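Local coordinates for malonyl CoA-acyl carrier protein transacylase (Mycobacterium tuberculosis, PDB 2QC3) that transfers the malonyl group from malonyl-CoA to holo-acyl carrier protein, supplying malonyl-ACP for fatty acid biosynthesis, at residues A[5-10]-A[96-101]; A[16-21]-A[68-73]; A[125-130]-A[199-204]; A[148-153]-A[173-178]; A[253-258]-A[276-281]. All blocks are in the same frame, centred on the assembly; numbering follows the deposited sequence.

Interaction 1: A[5-10]-A[96-101]; sequences LLAPGQ and IAAYAI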
# COMPACT_ATOMS: atom_id res chain seq x y z
N LEU A 5 -4.26 5.65 10.92
CA LEU A 5 -4.82 5.74 9.58
C LEU A 5 -3.97 4.84 8.69
O LEU A 5 -2.78 5.10 8.49
CB LEU A 5 -4.78 7.20 9.09
CG LEU A 5 -5.45 8.26 9.97
CD1 LEU A 5 -5.43 9.60 9.23
CD2 LEU A 5 -6.88 7.87 10.30
N LEU A 6 -4.58 3.78 8.17
CA LEU A 6 -3.86 2.82 7.33
C LEU A 6 -4.29 2.85 5.88
O LEU A 6 -5.49 2.77 5.58
CB LEU A 6 -4.04 1.40 7.88
CG LEU A 6 -3.91 1.23 9.40
CD1 LEU A 6 -4.05 -0.25 9.76
CD2 LEU A 6 -2.57 1.76 9.87
N ALA A 7 -3.32 2.95 4.98
CA ALA A 7 -3.59 2.99 3.54
C ALA A 7 -3.22 1.66 2.90
O ALA A 7 -2.07 1.23 2.96
CB ALA A 7 -2.81 4.14 2.89
N PRO A 8 -4.20 0.99 2.27
CA PRO A 8 -3.99 -0.30 1.61
C PRO A 8 -3.12 -0.29 0.36
O PRO A 8 -2.95 0.75 -0.28
CB PRO A 8 -5.42 -0.76 1.31
CG PRO A 8 -6.11 0.54 1.00
CD PRO A 8 -5.60 1.44 2.12
N GLY A 9 -2.57 -1.46 0.04
CA GLY A 9 -1.74 -1.62 -1.14
C GLY A 9 -2.44 -2.49 -2.17
O GLY A 9 -3.65 -2.73 -2.05
N GLN A 10 -1.71 -2.98 -3.16
CA GLN A 10 -2.31 -3.81 -4.21
C GLN A 10 -2.95 -5.09 -3.70
O GLN A 10 -2.61 -5.60 -2.63
CB GLN A 10 -1.27 -4.16 -5.29
CG GLN A 10 -0.71 -2.96 -6.04
CD GLN A 10 0.25 -3.37 -7.16
OE1 GLN A 10 -0.15 -4.01 -8.14
NE2 GLN A 10 1.51 -3.00 -7.02
N ILE A 96 2.33 5.77 -0.73
CA ILE A 96 2.20 7.04 -1.44
C ILE A 96 0.97 7.80 -0.93
O ILE A 96 1.02 9.01 -0.72
CB ILE A 96 2.09 6.83 -2.97
CG1 ILE A 96 3.45 6.35 -3.52
CG2 ILE A 96 1.69 8.13 -3.66
CD1 ILE A 96 3.44 5.99 -5.00
N ALA A 97 -0.12 7.07 -0.72
CA ALA A 97 -1.35 7.66 -0.20
C ALA A 97 -1.10 8.10 1.24
O ALA A 97 -1.52 9.19 1.66
CB ALA A 97 -2.49 6.64 -0.26
N ALA A 98 -0.39 7.26 2.00
CA ALA A 98 -0.07 7.58 3.39
C ALA A 98 0.73 8.88 3.46
O ALA A 98 0.53 9.71 4.35
CB ALA A 98 0.73 6.45 4.03
N TYR A 99 1.65 9.06 2.51
CA TYR A 99 2.47 10.26 2.46
C TYR A 99 1.60 11.49 2.24
O TYR A 99 1.81 12.53 2.88
CB TYR A 99 3.50 10.16 1.33
CG TYR A 99 4.76 9.44 1.73
CD1 TYR A 99 4.72 8.34 2.58
CD2 TYR A 99 6.01 9.86 1.25
CE1 TYR A 99 5.87 7.66 2.94
CE2 TYR A 99 7.17 9.18 1.61
CZ TYR A 99 7.10 8.09 2.45
OH TYR A 99 8.24 7.42 2.82
N ALA A 100 0.62 11.38 1.35
CA ALA A 100 -0.28 12.49 1.07
C ALA A 100 -1.15 12.74 2.31
O ALA A 100 -1.41 13.89 2.67
CB ALA A 100 -1.16 12.17 -0.14
N ILE A 101 -1.59 11.67 2.96
CA ILE A 101 -2.41 11.83 4.14
C ILE A 101 -1.61 12.58 5.21
O ILE A 101 -2.13 13.48 5.86
CB ILE A 101 -2.89 10.46 4.67
CG1 ILE A 101 -3.95 9.90 3.72
CG2 ILE A 101 -3.45 10.60 6.09
CD1 ILE A 101 -4.31 8.43 3.96

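Interaction 2: A[16-21]-A[68-73]; sequences GMLSPW and TLLAHQ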
# COMPACT_ATOMS: atom_id res chain seq x y z
N GLY A 16 -15.49 -1.03 -10.09
CA GLY A 16 -16.48 -0.14 -9.51
C GLY A 16 -16.10 0.40 -8.14
O GLY A 16 -16.92 1.02 -7.47
N MET A 17 -14.85 0.19 -7.74
CA MET A 17 -14.37 0.66 -6.43
C MET A 17 -14.53 2.16 -6.19
O MET A 17 -14.61 2.61 -5.05
CB MET A 17 -12.91 0.25 -6.23
CG MET A 17 -11.95 0.79 -7.28
SD MET A 17 -10.26 0.15 -7.09
CE MET A 17 -9.62 1.32 -5.90
N LEU A 18 -14.57 2.95 -7.26
CA LEU A 18 -14.70 4.40 -7.12
C LEU A 18 -16.14 4.90 -7.24
O LEU A 18 -16.43 6.04 -6.89
CB LEU A 18 -13.86 5.12 -8.17
CG LEU A 18 -12.34 5.05 -8.07
CD1 LEU A 18 -11.73 5.98 -9.11
CD2 LEU A 18 -11.90 5.47 -6.67
N SER A 19 -17.03 4.05 -7.74
CA SER A 19 -18.44 4.42 -7.92
C SER A 19 -19.05 5.12 -6.71
O SER A 19 -19.56 6.23 -6.82
CB SER A 19 -19.28 3.19 -8.27
OG SER A 19 -18.89 2.68 -9.53
N PRO A 20 -19.01 4.47 -5.54
CA PRO A 20 -19.58 5.08 -4.34
C PRO A 20 -18.89 6.35 -3.86
O PRO A 20 -19.39 7.03 -2.98
CB PRO A 20 -19.50 3.95 -3.32
CG PRO A 20 -18.24 3.23 -3.73
CD PRO A 20 -18.37 3.18 -5.23
N TRP A 21 -17.74 6.67 -4.45
CA TRP A 21 -17.03 7.88 -4.04
C TRP A 21 -17.21 9.05 -5.01
O TRP A 21 -17.13 10.21 -4.60
CB TRP A 21 -15.54 7.59 -3.82
CG TRP A 21 -15.30 6.62 -2.70
CD1 TRP A 21 -15.06 5.28 -2.82
CD2 TRP A 21 -15.36 6.90 -1.30
NE1 TRP A 21 -14.97 4.71 -1.57
CE2 TRP A 21 -15.15 5.68 -0.62
CE3 TRP A 21 -15.57 8.06 -0.55
CZ2 TRP A 21 -15.14 5.59 0.78
CZ3 TRP A 21 -15.56 7.97 0.85
CH2 TRP A 21 -15.35 6.74 1.49
N THR A 68 -8.10 5.91 -2.15
CA THR A 68 -7.70 6.27 -0.80
C THR A 68 -7.78 7.75 -0.52
O THR A 68 -8.33 8.17 0.51
CB THR A 68 -6.27 5.78 -0.47
OG1 THR A 68 -6.26 4.36 -0.39
CG2 THR A 68 -5.79 6.35 0.87
N LEU A 69 -7.26 8.56 -1.43
CA LEU A 69 -7.26 9.99 -1.24
C LEU A 69 -8.63 10.65 -1.39
O LEU A 69 -8.88 11.68 -0.78
CB LEU A 69 -6.22 10.63 -2.17
CG LEU A 69 -4.82 10.04 -1.91
CD1 LEU A 69 -3.76 10.78 -2.74
CD2 LEU A 69 -4.49 10.13 -0.42
N LEU A 70 -9.52 10.07 -2.20
CA LEU A 70 -10.86 10.64 -2.33
C LEU A 70 -11.49 10.62 -0.94
O LEU A 70 -12.08 11.60 -0.49
CB LEU A 70 -11.73 9.82 -3.28
CG LEU A 70 -11.52 9.98 -4.78
CD1 LEU A 70 -12.39 8.98 -5.51
CD2 LEU A 70 -11.85 11.41 -5.21
N ALA A 71 -11.34 9.48 -0.26
CA ALA A 71 -11.87 9.29 1.08
C ALA A 71 -11.20 10.26 2.04
O ALA A 71 -11.86 10.88 2.88
CB ALA A 71 -11.65 7.86 1.53
N HIS A 72 -9.89 10.38 1.92
CA HIS A 72 -9.14 11.29 2.78
C HIS A 72 -9.55 12.73 2.51
O HIS A 72 -9.65 13.54 3.43
CB HIS A 72 -7.64 11.17 2.54
CG HIS A 72 -6.86 12.29 3.14
ND1 HIS A 72 -6.71 12.45 4.50
CD2 HIS A 72 -6.23 13.34 2.57
CE1 HIS A 72 -6.02 13.55 4.74
NE2 HIS A 72 -5.71 14.11 3.58
N GLN A 73 -9.77 13.04 1.24
CA GLN A 73 -10.17 14.38 0.83
C GLN A 73 -11.49 14.73 1.50
O GLN A 73 -11.62 15.80 2.09
CB GLN A 73 -10.34 14.44 -0.69
CG GLN A 73 -9.05 14.40 -1.47
CD GLN A 73 -8.14 15.56 -1.14
OE1 GLN A 73 -7.66 15.69 -0.02
NE2 GLN A 73 -7.91 16.42 -2.13

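Interaction 3: A[125-130]-A[199-204]; sequences CATEPT and MAPALD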
# COMPACT_ATOMS: atom_id res chain seq x y z
N CYS A 125 8.82 -5.91 -14.58
CA CYS A 125 8.30 -7.27 -14.54
C CYS A 125 8.60 -8.02 -15.84
O CYS A 125 8.54 -9.25 -15.89
CB CYS A 125 6.79 -7.26 -14.31
SG CYS A 125 6.30 -6.63 -12.71
N ALA A 126 8.92 -7.27 -16.88
CA ALA A 126 9.22 -7.85 -18.17
C ALA A 126 10.69 -8.26 -18.33
O ALA A 126 11.02 -9.07 -19.19
CB ALA A 126 8.86 -6.85 -19.25
N THR A 127 11.56 -7.73 -17.48
CA THR A 127 12.98 -8.05 -17.59
C THR A 127 13.36 -9.40 -17.00
O THR A 127 14.45 -9.89 -17.24
CB THR A 127 13.86 -6.94 -16.97
OG1 THR A 127 13.67 -6.91 -15.55
CG2 THR A 127 13.49 -5.58 -17.56
N GLU A 128 12.44 -9.99 -16.24
CA GLU A 128 12.68 -11.28 -15.62
C GLU A 128 11.33 -11.91 -15.29
O GLU A 128 10.39 -11.21 -14.95
CB GLU A 128 13.47 -11.10 -14.32
CG GLU A 128 14.42 -12.22 -14.01
CD GLU A 128 15.79 -11.97 -14.58
OE1 GLU A 128 16.43 -10.98 -14.17
OE2 GLU A 128 16.24 -12.76 -15.43
N PRO A 129 11.20 -13.24 -15.43
CA PRO A 129 9.90 -13.85 -15.11
C PRO A 129 9.85 -14.07 -13.60
O PRO A 129 10.38 -15.05 -13.07
CB PRO A 129 9.91 -15.15 -15.90
CG PRO A 129 11.36 -15.52 -15.90
CD PRO A 129 12.10 -14.21 -16.07
N THR A 130 9.22 -13.13 -12.90
CA THR A 130 9.13 -13.18 -11.46
C THR A 130 7.69 -13.14 -10.98
O THR A 130 6.77 -12.93 -11.76
CB THR A 130 9.88 -11.99 -10.86
OG1 THR A 130 9.22 -10.78 -11.25
CG2 THR A 130 11.29 -11.95 -11.39
N MET A 199 12.86 -5.39 -9.19
CA MET A 199 12.17 -4.15 -9.56
C MET A 199 13.21 -3.06 -9.83
O MET A 199 12.86 -1.96 -10.23
CB MET A 199 11.23 -3.70 -8.45
CG MET A 199 10.01 -4.60 -8.25
SD MET A 199 9.03 -4.70 -9.75
CE MET A 199 9.66 -6.21 -10.47
N ALA A 200 14.49 -3.37 -9.62
CA ALA A 200 15.57 -2.41 -9.81
C ALA A 200 15.48 -1.54 -11.06
O ALA A 200 15.75 -0.35 -11.01
CB ALA A 200 16.92 -3.12 -9.77
N PRO A 201 15.11 -2.13 -12.21
CA PRO A 201 15.02 -1.30 -13.42
C PRO A 201 13.95 -0.21 -13.36
O PRO A 201 13.94 0.71 -14.18
CB PRO A 201 14.80 -2.32 -14.54
CG PRO A 201 14.19 -3.50 -13.84
CD PRO A 201 14.92 -3.56 -12.53
N ALA A 202 13.06 -0.29 -12.38
CA ALA A 202 12.01 0.71 -12.23
C ALA A 202 12.47 1.90 -11.39
O ALA A 202 11.83 2.95 -11.38
CB ALA A 202 10.77 0.08 -11.59
N LEU A 203 13.60 1.75 -10.70
CA LEU A 203 14.14 2.81 -9.84
C LEU A 203 14.39 4.15 -10.52
O LEU A 203 13.99 5.19 -10.01
CB LEU A 203 15.44 2.35 -9.17
CG LEU A 203 15.33 1.51 -7.91
CD1 LEU A 203 16.71 1.07 -7.43
CD2 LEU A 203 14.61 2.31 -6.84
N ASP A 204 15.07 4.12 -11.66
CA ASP A 204 15.39 5.35 -12.39
C ASP A 204 14.20 6.24 -12.64
O ASP A 204 14.20 7.42 -12.29
CB ASP A 204 16.07 5.01 -13.73
CG ASP A 204 17.53 4.66 -13.56
OD1 ASP A 204 18.19 4.36 -14.58
OD2 ASP A 204 18.03 4.69 -12.42

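Interaction 4: A[148-153]-A[173-178]; sequences EQLDLV and EKLAED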
# COMPACT_ATOMS: atom_id res chain seq x y z
N GLU A 148 15.37 -18.48 1.66
CA GLU A 148 16.75 -18.13 1.31
C GLU A 148 17.39 -19.24 0.50
O GLU A 148 18.14 -18.98 -0.43
CB GLU A 148 17.58 -17.85 2.56
CG GLU A 148 19.05 -17.57 2.33
CD GLU A 148 19.93 -18.63 2.94
OE1 GLU A 148 19.92 -19.79 2.45
OE2 GLU A 148 20.64 -18.32 3.92
N GLN A 149 17.09 -20.48 0.87
CA GLN A 149 17.64 -21.65 0.18
C GLN A 149 17.26 -21.62 -1.30
O GLN A 149 18.02 -22.09 -2.15
CB GLN A 149 17.09 -22.95 0.78
CG GLN A 149 17.48 -23.24 2.23
CD GLN A 149 16.73 -24.45 2.78
OE1 GLN A 149 16.76 -25.53 2.19
NE2 GLN A 149 16.05 -24.27 3.91
N LEU A 150 16.09 -21.08 -1.61
CA LEU A 150 15.59 -21.01 -2.98
C LEU A 150 15.80 -19.67 -3.67
O LEU A 150 15.27 -19.43 -4.76
CB LEU A 150 14.09 -21.35 -2.98
CG LEU A 150 13.74 -22.72 -2.38
CD1 LEU A 150 12.23 -22.86 -2.21
CD2 LEU A 150 14.31 -23.81 -3.29
N ASP A 151 16.58 -18.79 -3.05
CA ASP A 151 16.84 -17.47 -3.61
C ASP A 151 15.58 -16.62 -3.70
O ASP A 151 15.43 -15.78 -4.58
CB ASP A 151 17.47 -17.58 -5.01
CG ASP A 151 18.87 -18.15 -4.96
OD1 ASP A 151 19.58 -17.90 -3.97
OD2 ASP A 151 19.26 -18.83 -5.93
N LEU A 152 14.65 -16.87 -2.78
CA LEU A 152 13.42 -16.11 -2.72
C LEU A 152 13.54 -15.07 -1.62
O LEU A 152 14.19 -15.30 -0.60
CB LEU A 152 12.24 -17.03 -2.43
CG LEU A 152 11.91 -18.05 -3.53
CD1 LEU A 152 10.89 -19.05 -3.01
CD2 LEU A 152 11.40 -17.32 -4.77
N VAL A 153 12.90 -13.93 -1.82
CA VAL A 153 12.92 -12.85 -0.85
C VAL A 153 11.61 -12.75 -0.07
O VAL A 153 10.53 -12.95 -0.64
CB VAL A 153 13.16 -11.48 -1.54
CG1 VAL A 153 13.08 -10.36 -0.53
CG2 VAL A 153 14.52 -11.48 -2.24
N GLU A 173 7.96 -21.83 -7.89
CA GLU A 173 7.39 -23.13 -8.22
C GLU A 173 8.02 -24.22 -7.36
O GLU A 173 7.33 -25.13 -6.89
CB GLU A 173 7.61 -23.45 -9.70
CG GLU A 173 6.77 -22.60 -10.62
CD GLU A 173 6.98 -22.97 -12.08
OE1 GLU A 173 6.73 -24.14 -12.46
OE2 GLU A 173 7.37 -22.08 -12.86
N LYS A 174 9.33 -24.15 -7.16
CA LYS A 174 9.97 -25.15 -6.34
C LYS A 174 9.46 -25.02 -4.90
O LYS A 174 9.45 -25.99 -4.15
CB LYS A 174 11.50 -24.99 -6.37
CG LYS A 174 12.13 -25.24 -7.73
CD LYS A 174 13.65 -25.11 -7.66
CE LYS A 174 14.31 -25.66 -8.91
NZ LYS A 174 15.79 -25.64 -8.78
N LEU A 175 9.03 -23.81 -4.53
CA LEU A 175 8.51 -23.56 -3.18
C LEU A 175 7.17 -24.26 -3.01
O LEU A 175 6.94 -24.95 -2.02
CB LEU A 175 8.33 -22.05 -2.93
CG LEU A 175 7.65 -21.66 -1.61
CD1 LEU A 175 8.49 -22.13 -0.42
CD2 LEU A 175 7.46 -20.15 -1.55
N ALA A 176 6.30 -24.06 -3.99
CA ALA A 176 4.97 -24.67 -3.97
C ALA A 176 5.05 -26.19 -4.10
O ALA A 176 4.18 -26.90 -3.59
CB ALA A 176 4.11 -24.09 -5.09
N GLU A 177 6.08 -26.69 -4.78
CA GLU A 177 6.23 -28.14 -4.94
C GLU A 177 6.53 -28.85 -3.63
O GLU A 177 6.02 -29.94 -3.37
CB GLU A 177 7.36 -28.46 -5.93
CG GLU A 177 6.93 -28.61 -7.38
CD GLU A 177 7.95 -29.40 -8.19
OE1 GLU A 177 9.16 -29.09 -8.09
OE2 GLU A 177 7.54 -30.32 -8.94
N ASP A 178 7.38 -28.23 -2.81
CA ASP A 178 7.75 -28.82 -1.53
C ASP A 178 7.65 -27.80 -0.41
O ASP A 178 8.66 -27.35 0.13
CB ASP A 178 9.18 -29.37 -1.60
CG ASP A 178 9.27 -30.66 -2.39
OD1 ASP A 178 9.06 -30.62 -3.63
OD2 ASP A 178 9.56 -31.71 -1.78

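Interaction 5: A[253-258]-A[276-281]; sequences LCTATL and SGIAKR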
# COMPACT_ATOMS: atom_id res chain seq x y z
N LEU A 253 6.74 -4.67 11.43
CA LEU A 253 7.44 -3.67 12.23
C LEU A 253 6.60 -2.40 12.37
O LEU A 253 6.68 -1.69 13.38
CB LEU A 253 8.81 -3.35 11.61
CG LEU A 253 9.79 -4.52 11.51
CD1 LEU A 253 11.14 -4.04 10.98
CD2 LEU A 253 9.96 -5.17 12.89
N CYS A 254 5.78 -2.11 11.37
CA CYS A 254 4.94 -0.92 11.43
C CYS A 254 3.88 -1.09 12.52
O CYS A 254 3.64 -0.18 13.32
CB CYS A 254 4.26 -0.66 10.08
SG CYS A 254 5.37 -0.06 8.77
N THR A 255 3.24 -2.25 12.56
CA THR A 255 2.21 -2.48 13.55
C THR A 255 2.82 -2.53 14.95
O THR A 255 2.19 -2.13 15.92
CB THR A 255 1.46 -3.78 13.28
OG1 THR A 255 0.99 -3.78 11.92
CG2 THR A 255 0.27 -3.89 14.21
N ALA A 256 4.05 -3.03 15.04
CA ALA A 256 4.75 -3.11 16.32
C ALA A 256 4.95 -1.68 16.82
O ALA A 256 4.86 -1.41 18.02
CB ALA A 256 6.10 -3.80 16.16
N THR A 257 5.22 -0.77 15.90
CA THR A 257 5.41 0.63 16.26
C THR A 257 4.09 1.27 16.69
O THR A 257 4.06 2.13 17.57
CB THR A 257 6.01 1.43 15.09
OG1 THR A 257 7.31 0.92 14.78
CG2 THR A 257 6.11 2.91 15.45
N LEU A 258 2.99 0.85 16.07
CA LEU A 258 1.68 1.38 16.42
C LEU A 258 1.39 1.00 17.87
O LEU A 258 0.84 1.80 18.64
CB LEU A 258 0.60 0.80 15.51
CG LEU A 258 0.72 1.17 14.03
CD1 LEU A 258 -0.35 0.44 13.22
CD2 LEU A 258 0.57 2.69 13.88
N SER A 276 -6.58 -3.71 8.61
CA SER A 276 -7.33 -3.58 9.86
C SER A 276 -7.19 -4.86 10.69
O SER A 276 -6.86 -4.81 11.87
CB SER A 276 -8.80 -3.31 9.56
OG SER A 276 -8.99 -2.01 9.05
N GLY A 277 -7.45 -6.00 10.05
CA GLY A 277 -7.36 -7.28 10.73
C GLY A 277 -5.95 -7.57 11.23
O GLY A 277 -5.77 -8.08 12.34
N ILE A 278 -4.95 -7.28 10.40
CA ILE A 278 -3.57 -7.51 10.80
C ILE A 278 -3.25 -6.61 11.99
O ILE A 278 -2.69 -7.08 12.98
CB ILE A 278 -2.58 -7.21 9.65
CG1 ILE A 278 -2.53 -8.38 8.67
CG2 ILE A 278 -1.18 -7.03 10.21
CD1 ILE A 278 -3.88 -8.88 8.22
N ALA A 279 -3.63 -5.34 11.90
CA ALA A 279 -3.37 -4.37 12.97
C ALA A 279 -4.08 -4.73 14.28
O ALA A 279 -3.57 -4.43 15.36
CB ALA A 279 -3.80 -2.98 12.52
N LYS A 280 -5.24 -5.38 14.17
CA LYS A 280 -6.01 -5.79 15.35
C LYS A 280 -5.23 -6.76 16.21
O LYS A 280 -5.22 -6.66 17.44
CB LYS A 280 -7.30 -6.50 14.94
CG LYS A 280 -8.47 -5.63 14.56
CD LYS A 280 -9.60 -6.52 14.07
CE LYS A 280 -10.86 -5.74 13.77
NZ LYS A 280 -11.49 -5.18 14.98
N ARG A 281 -4.58 -7.72 15.56
CA ARG A 281 -3.84 -8.76 16.26
C ARG A 281 -2.82 -8.25 17.27
O ARG A 281 -2.62 -8.87 18.32
CB ARG A 281 -3.15 -9.68 15.24
CG ARG A 281 -2.67 -10.99 15.85
CD ARG A 281 -2.07 -11.95 14.82
NE ARG A 281 -3.06 -12.53 13.91
CZ ARG A 281 -3.46 -11.96 12.78
NH1 ARG A 281 -2.97 -10.79 12.40
NH2 ARG A 281 -4.36 -12.57 12.02

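Interaction 1: A[5-10]-A[96-101]
The flat group that A7 meets is the peptide between A97 and A98. The CB of A7 stands above the plane of that peptide at its N-H end, 4.0 Å from A98 N. The same methyl touches A97 CB at 4.0 Å and A98 CB at 4.4 Å, so it sits against two successive residues of the helix. Alanine suits all three places: with nothing beyond CB, strand 2-7 and helix 94-101 can draw together until the axes of 5-7 and 96-101 are 8.0 Å apart. A second contact lies one helical turn on from A97. L5 CD1 meets I101 CG2 at 3.8 Å, and here two longer branched chains span a wider gap. The I101 methyl is brought there because CG2 stands anti to the backbone N, while CG1 takes the place beside that N. The strand and helix directions differ by 145°, as expected where a helix runs back across a parallel sheet. Strand 2-7 is hydrogen-bonded through its backbone between strands 86-90 and 263-268, which leaves its side chains to meet the layers on the two faces. Helix 94-101 follows the probable nucleophile elbow that carries S92, a putative active-site residue, and the A98 side chain touches that elbow. Across this interface every side-chain partner is a hydrocarbon group, so it is held by close fit and the exclusion of water, with no directional bond to fix its angle.

Interaction 2: A[16-21]-A[68-73]
L18 CD2 packs on L70 CD1 at 3.7 Å, the two leucine chains crossing at about a right angle. A type I turn from G16 to S19 delivers L18, closed by S19 N to G16 O at 3.0 Å, and G16 has a positive phi (71°), which glycine adopts readily. L18 is flanked by I31 of helix 27-37 and by L63 and A67, so its branched end is well suited to a site between helices. The loop that holds these residues leaves the end of strand 2-7 in the central parallel sheet and leads to helix 27-37, passing over the side of helix 57-77 that carries L70 and A71. Next along the chain to take part is W21, whose CB rests on the same L70 methyl, CD1, at 3.8 Å. L70 thus serves both residues with one branch. Beyond CB, with CG anti to the carbonyl carbon (chi1 -64°), the indole swings out to A71, the next residue of the helix. One ring face receives A71 CB in a CH-pi contact, 4.1 Å from the centroid of the six-membered ring and 21° off its normal. The small alanine lets the flat ring come close to the helix, and M17 O lies at the indole edge, in its plane. P270, V291, P294 and L297 also touch the W21 side chain.

Interaction 3: A[125-130]-A[199-204]
The loop from helix 107-125 into strand 130-136 meets the residues 199-201 that lead into helix 203-211 through two pairs, C125 with M199 and T127 with P201. C125 SG touches M199 CE at 4.1 Å, an apolar contact in which only the end of the methionine takes part. The M199 CB starts off away from the loop; bends at chi2 (-59°) and chi3 (96°) then turn the thioether back, so that CE meets the C125 sulfur. An unbranched, flexible chain is well adapted to such a detour, and M199 also lies against M121 and A124. This is the passage between the two parts of the FabD fold: helix 107-125 belongs to the large α/β part and strand 130-136 opens the smaller, ferredoxin-like one. The M199 side chain is about 6 Å from that of H195, a probable active-site residue, which places the buried end of the contact in the neighbourhood of the catalytic centre. At the outer end, T127 OG1 approaches P201 CG at 3.9 Å, the two side chains meeting at a slant. With chi1 at 67°, this hydroxyl stands between the backbone N and the carbonyl carbon, and it is hydrogen-bonded to A124 O at the end of the preceding helix. Thus the polar atom is satisfied locally while it offers a side to the proline ring. Both T127 and P201 are exposed.

Interaction 4: A[148-153]-A[173-178]
L175 faces L150 and L152 with its CG anti to the backbone N (chi1 174°), whereas both partners place theirs anti to the carbonyl carbon. This torsion directs the L175 branch to L152, whose CD1 meets L175 CD2 at 3.9 Å on a slanting course, while L175 CB, fixed by the backbone, meets both partners. L150 CD1 comes in at the root of the side chain, 3.9 Å from L175 CA and 4.0 Å from L175 CB, its chain roughly perpendicular to that of L175. The other L150 methyl, CD2, touches K174 CB at 4.3 Å; the lysine contributes aliphatic carbon here while its outer end leads away, as befits an exposed position. D151, with phi 65°, is the C-prime residue of a Schellman motif, closed in part by D151 N to E148 O at 3.1 Å. This reversal ends helix 140-149 and puts L150 and L152 both toward the second helix. In the ferredoxin-like βαββαβ subdomain, helices 140-149 and 169-177 are the two that pack beside each other on the antiparallel strands; L152 continues onto A171 and L172, and L175 onto V185 of edge strand 184-187.

Interaction 5: A[253-258]-A[276-281]
I278 is the first residue of 276-281 to meet 253-258: its CG2 stands 4.3 Å from T255 OG1, a loose contact, since the rest of the isoleucine chain leads away and reaches Q162 of strand 162-166. A279 follows and takes the closer approach. T255 CG2 lies 3.9 Å from A279 CA and 4.5 Å from A279 CB, so the threonine methyl rests on the helix backbone itself, and A279 O is 4.0 Å from the same methyl. Alanine suits this place because nothing beyond CB holds the partner off; the CA atoms of T255 and A279 are only 5.9 Å apart, a short separation for two helices. The division of labour within T255 comes from chi1 at -52°. It sets CG2 anti to the backbone N and directed at A279, while OG1 is placed beside that N and makes a weak hydrogen bond to W251 O, one turn earlier in its own helix. A beta-branched residue can thus give one arm to its own backbone and the other to its neighbour. T255, I278 and A279 are all buried. Strand 263-268, helix 275-282 and strand 288-290 form a beta-alpha-beta crossover of the large α/β subdomain; helix 251-260 enters from the smaller subdomain and packs beside the crossover helix on the same face of the parallel sheet.

Interactions 1, 2 and 5 form a continuous block about the large subdomain's sheet. Strand 2-7 uses its two faces: L5 and A7 serve interaction 1, while L6 CD1 meets A279 CB of interaction 5 at 3.9 Å. Interactions 1 and 2 touch directly, A97 CB lying 3.5 Å from T68 CG2, and their centres are about 13 Å apart. Interactions 3 and 4 lie elsewhere, at the entrance to the smaller subdomain and within it, with centres about 20 Å apart; interactions 2 and 4 are on opposite sides of the chain's centre. The probable nucleophile S92 lies between interactions 1 and 3: its side chain is about 9 Å from that of A7 and about 10 Å from that of M199.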